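Local coordinates for D-hydantoinase (Ralstonia pickettii, PDB 1NFG), which probably catalyses the stereospecific hydrolysis of the cyclic amide bond of D-hydantoin derivatives, using two zinc ions per subunit, at residues Ser115-Tyr121 with Asp446-Arg452. Sequence-based numbering, arbitrary orientation.
Sequences SAIDYGY and DGKFLKR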
ATOM      1  N   SER A 115      42.569  20.747   0.499  1.00 28.28           N
ATOM      2  CA  SER A 115      41.322  20.649   1.266  1.00 28.10           C
ATOM      3  C   SER A 115      41.418  21.262   2.651  1.00 27.26           C
ATOM      4  O   SER A 115      42.273  20.867   3.449  1.00 26.80           O
ATOM      5  CB  SER A 115      40.912  19.191   1.447  1.00 29.31           C
ATOM      6  OG  SER A 115      40.633  18.585   0.206  1.00 37.24           O
ATOM      7  N   ALA A 116      40.529  22.207   2.947  1.00 25.12           N
ATOM      8  CA  ALA A 116      40.516  22.843   4.259  1.00 23.76           C
ATOM      9  C   ALA A 116      40.080  21.837   5.326  1.00 23.98           C
ATOM     10  O   ALA A 116      40.458  21.967   6.492  1.00 24.41           O
ATOM     11  CB  ALA A 116      39.575  24.036   4.256  1.00 20.72           C
ATOM     12  N   ILE A 117      39.296  20.837   4.917  1.00 22.76           N
ATOM     13  CA  ILE A 117      38.783  19.814   5.831  1.00 21.41           C
ATOM     14  C   ILE A 117      39.057  18.415   5.289  1.00 21.64           C
ATOM     15  O   ILE A 117      39.453  18.255   4.135  1.00 21.17           O
ATOM     16  CB  ILE A 117      37.257  19.957   6.034  1.00 19.57           C
ATOM     17  CG1 ILE A 117      36.536  19.623   4.719  1.00 19.99           C
ATOM     18  CG2 ILE A 117      36.922  21.377   6.491  1.00 18.61           C
ATOM     19  CD1 ILE A 117      35.020  19.765   4.746  1.00 17.65           C
ATOM     20  N   ASP A 118      38.833  17.407   6.129  1.00 21.97           N
ATOM     21  CA  ASP A 118      39.056  16.015   5.752  1.00 22.72           C
ATOM     22  C   ASP A 118      38.069  15.554   4.684  1.00 23.27           C
ATOM     23  O   ASP A 118      36.977  16.113   4.550  1.00 22.37           O
ATOM     24  CB  ASP A 118      38.992  15.127   7.001  1.00 23.02           C
ATOM     25  CG  ASP A 118      40.235  15.275   7.882  1.00 23.91           C
ATOM     26  OD1 ASP A 118      40.979  16.259   7.685  1.00 24.43           O
ATOM     27  OD2 ASP A 118      40.472  14.420   8.766  1.00 23.87           O
ATOM     28  N   TYR A 119      38.459  14.538   3.917  1.00 23.33           N
ATOM     29  CA  TYR A 119      37.619  14.051   2.828  1.00 22.90           C
ATOM     30  C   TYR A 119      37.857  12.591   2.461  1.00 22.13           C
ATOM     31  O   TYR A 119      38.954  12.059   2.645  1.00 22.04           O
ATOM     32  CB  TYR A 119      37.859  14.915   1.590  1.00 25.05           C
ATOM     33  CG  TYR A 119      39.304  14.897   1.141  1.00 28.02           C
ATOM     34  CD1 TYR A 119      39.805  13.845   0.374  1.00 28.54           C
ATOM     35  CD2 TYR A 119      40.196  15.883   1.567  1.00 29.61           C
ATOM     36  CE1 TYR A 119      41.163  13.768   0.050  1.00 30.39           C
ATOM     37  CE2 TYR A 119      41.556  15.816   1.250  1.00 30.33           C
ATOM     38  CZ  TYR A 119      42.030  14.755   0.496  1.00 30.94           C
ATOM     39  OH  TYR A 119      43.374  14.676   0.206  1.00 31.51           O
ATOM     40  N   GLY A 120      36.805  11.959   1.943  1.00 21.07           N
ATOM     41  CA  GLY A 120      36.867  10.573   1.506  1.00 19.48           C
ATOM     42  C   GLY A 120      36.333  10.575   0.084  1.00 18.61           C
ATOM     43  O   GLY A 120      35.931  11.636  -0.404  1.00 16.42           O
ATOM     44  N   TYR A 121      36.323   9.429  -0.594  1.00 19.02           N
ATOM     45  CA  TYR A 121      35.812   9.395  -1.968  1.00 20.50           C
ATOM     46  C   TYR A 121      34.770   8.324  -2.217  1.00 20.86           C
ATOM     47  O   TYR A 121      34.817   7.245  -1.631  1.00 20.96           O
ATOM     48  CB  TYR A 121      36.912   9.110  -3.007  1.00 20.92           C
ATOM     49  CG  TYR A 121      38.118  10.025  -3.069  1.00 22.69           C
ATOM     50  CD1 TYR A 121      38.009  11.400  -2.851  1.00 21.70           C
ATOM     51  CD2 TYR A 121      39.371   9.506  -3.410  1.00 22.41           C
ATOM     52  CE1 TYR A 121      39.125  12.233  -2.970  1.00 23.64           C
ATOM     53  CE2 TYR A 121      40.489  10.327  -3.534  1.00 22.85           C
ATOM     54  CZ  TYR A 121      40.364  11.685  -3.311  1.00 23.59           C
ATOM     55  OH  TYR A 121      41.481  12.485  -3.409  1.00 24.37           O
ATOM     56  N   ASP A 446      45.462  21.553   5.690  1.00 23.53           N
ATOM     57  CA  ASP A 446      44.911  20.872   6.860  1.00 24.32           C
ATOM     58  C   ASP A 446      44.151  19.580   6.563  1.00 25.31           C
ATOM     59  O   ASP A 446      44.314  18.578   7.270  1.00 24.58           O
ATOM     60  CB  ASP A 446      43.976  21.802   7.642  1.00 25.62           C
ATOM     61  CG  ASP A 446      44.684  23.029   8.195  1.00 27.71           C
ATOM     62  OD1 ASP A 446      45.850  22.908   8.634  1.00 27.94           O
ATOM     63  OD2 ASP A 446      44.059  24.113   8.206  1.00 27.57           O
ATOM     64  N   GLY A 447      43.315  19.611   5.524  1.00 25.86           N
ATOM     65  CA  GLY A 447      42.512  18.451   5.166  1.00 25.77           C
ATOM     66  C   GLY A 447      43.263  17.208   4.741  1.00 26.19           C
ATOM     67  O   GLY A 447      44.226  17.282   3.986  1.00 28.24           O
ATOM     68  N   LYS A 448      42.817  16.052   5.220  1.00 26.55           N
ATOM     69  CA  LYS A 448      43.454  14.795   4.867  1.00 27.11           C
ATOM     70  C   LYS A 448      42.443  13.787   4.335  1.00 27.15           C
ATOM     71  O   LYS A 448      41.261  13.825   4.677  1.00 28.26           O
ATOM     72  CB  LYS A 448      44.183  14.203   6.078  1.00 28.20           C
ATOM     73  CG  LYS A 448      45.277  15.098   6.645  1.00 33.50           C
ATOM     74  CD  LYS A 448      46.188  15.638   5.535  1.00 37.59           C
ATOM     75  CE  LYS A 448      47.272  16.585   6.058  1.00 38.40           C
ATOM     76  NZ  LYS A 448      48.372  15.832   6.720  1.00 41.00           N
ATOM     77  N   PHE A 449      42.917  12.886   3.485  1.00 26.41           N
ATOM     78  CA  PHE A 449      42.069  11.856   2.910  1.00 24.84           C
ATOM     79  C   PHE A 449      41.732  10.809   3.979  1.00 26.23           C
ATOM     80  O   PHE A 449      42.532  10.554   4.886  1.00 26.35           O
ATOM     81  CB  PHE A 449      42.788  11.193   1.732  1.00 20.34           C
ATOM     82  CG  PHE A 449      42.037  10.043   1.138  1.00 16.35           C
ATOM     83  CD1 PHE A 449      40.970  10.265   0.272  1.00 13.98           C
ATOM     84  CD2 PHE A 449      42.373   8.734   1.475  1.00 13.28           C
ATOM     85  CE1 PHE A 449      40.250   9.198  -0.246  1.00 12.77           C
ATOM     86  CE2 PHE A 449      41.660   7.660   0.964  1.00 12.00           C
ATOM     87  CZ  PHE A 449      40.596   7.889   0.101  1.00 11.82           C
ATOM     88  N   LEU A 450      40.552  10.203   3.866  1.00 26.67           N
ATOM     89  CA  LEU A 450      40.113   9.196   4.824  1.00 26.40           C
ATOM     90  C   LEU A 450      39.870   7.845   4.184  1.00 27.58           C
ATOM     91  O   LEU A 450      39.025   7.718   3.296  1.00 27.88           O
ATOM     92  CB  LEU A 450      38.818   9.647   5.495  1.00 26.98           C
ATOM     93  CG  LEU A 450      38.898  10.838   6.442  1.00 28.34           C
ATOM     94  CD1 LEU A 450      37.533  11.483   6.590  1.00 29.89           C
ATOM     95  CD2 LEU A 450      39.429  10.362   7.784  1.00 30.83           C
ATOM     96  N   LYS A 451      40.614   6.836   4.616  1.00 28.14           N
ATOM     97  CA  LYS A 451      40.400   5.496   4.093  1.00 29.15           C
ATOM     98  C   LYS A 451      39.188   5.011   4.870  1.00 29.67           C
ATOM     99  O   LYS A 451      39.290   4.676   6.052  1.00 31.04           O
ATOM    100  CB  LYS A 451      41.597   4.588   4.373  1.00 29.61           C
ATOM    101  CG  LYS A 451      42.832   4.911   3.549  1.00 32.79           C
ATOM    102  CD  LYS A 451      43.999   3.974   3.883  1.00 34.48           C
ATOM    103  CE  LYS A 451      43.646   2.509   3.646  1.00 35.07           C
ATOM    104  NZ  LYS A 451      44.746   1.588   4.063  1.00 35.95           N
ATOM    105  N   ARG A 452      38.036   4.998   4.210  1.00 29.45           N
ATOM    106  CA  ARG A 452      36.796   4.577   4.851  1.00 26.64           C
ATOM    107  C   ARG A 452      36.682   3.060   4.938  1.00 26.63           C
ATOM    108  O   ARG A 452      37.257   2.332   4.132  1.00 24.47           O
ATOM    109  CB  ARG A 452      35.609   5.209   4.111  1.00 23.90           C
ATOM    110  CG  ARG A 452      35.737   6.726   4.077  1.00 21.16           C
ATOM    111  CD  ARG A 452      34.641   7.454   3.334  1.00 21.97           C
ATOM    112  NE  ARG A 452      34.487   7.002   1.956  1.00 23.90           N
ATOM    113  CZ  ARG A 452      33.702   5.994   1.592  1.00 24.37           C
ATOM    114  NH1 ARG A 452      33.004   5.348   2.514  1.00 24.13           N
ATOM    115  NH2 ARG A 452      33.621   5.627   0.318  1.00 22.80           N
TER
HETATM  116  O   HOH W   1      37.401   7.627   1.048  1.00 22.92           O
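A single parallel beta bridge between Tyr119 and Phe449 lays the C-terminal segment 446-452 alongside strand 118-124 of the TIM barrel. Two backbone bonds define it: Tyr119 N gives to Lys448 O at 3.0 Å, and Leu450 N gives to Tyr119 O at 2.7 Å. Toward the start of both segments, Gly447 N bonds Ser115 O, and Asp118 takes over the pairing with its side chain. Its OD1 accepts from Lys448 N at 3.1 Å, met from above the carboxylate plane. The same oxygen forms a salt bridge with Arg430, while OD2 pairs with Lys379, so the buried carboxylate is probably stabilised as an anion.

Three aromatic rings gather on one side of the bridge. Tyr119 holds CG between its backbone N and carbonyl carbon (chi1 59°), which brings the ring back over the opposing backbone; Phe449 CA makes a CH-pi contact with one face, 3.9 Å from the ring centroid. Phe449 turns its ring edge to Tyr119 CE1 and sets CE1 over a face of Tyr121, near the rim and 3.3 Å above the ring plane. The Phe449 ring lies oblique to both tyrosine rings, its plane at 58° to that of Tyr119.

Beyond the bridge, Arg452 bends at chi3 and carries NH2 to Tyr121 O, 2.8 Å away in a nearly straight bond (167°) close to the guanidinium plane. A water accepts from Tyr121 N and donates to Leu450 O, extending the pairing by one step; its link to Arg452 NE is weak.

On the barrel side, Gly120 makes backbone bonds to strand 85-93. Helix 100-111 covers the tyrosines, with Asp108 bonding Tyr121 OH, and helix 73-82 packs against Ser115, Ala116 and Ile117.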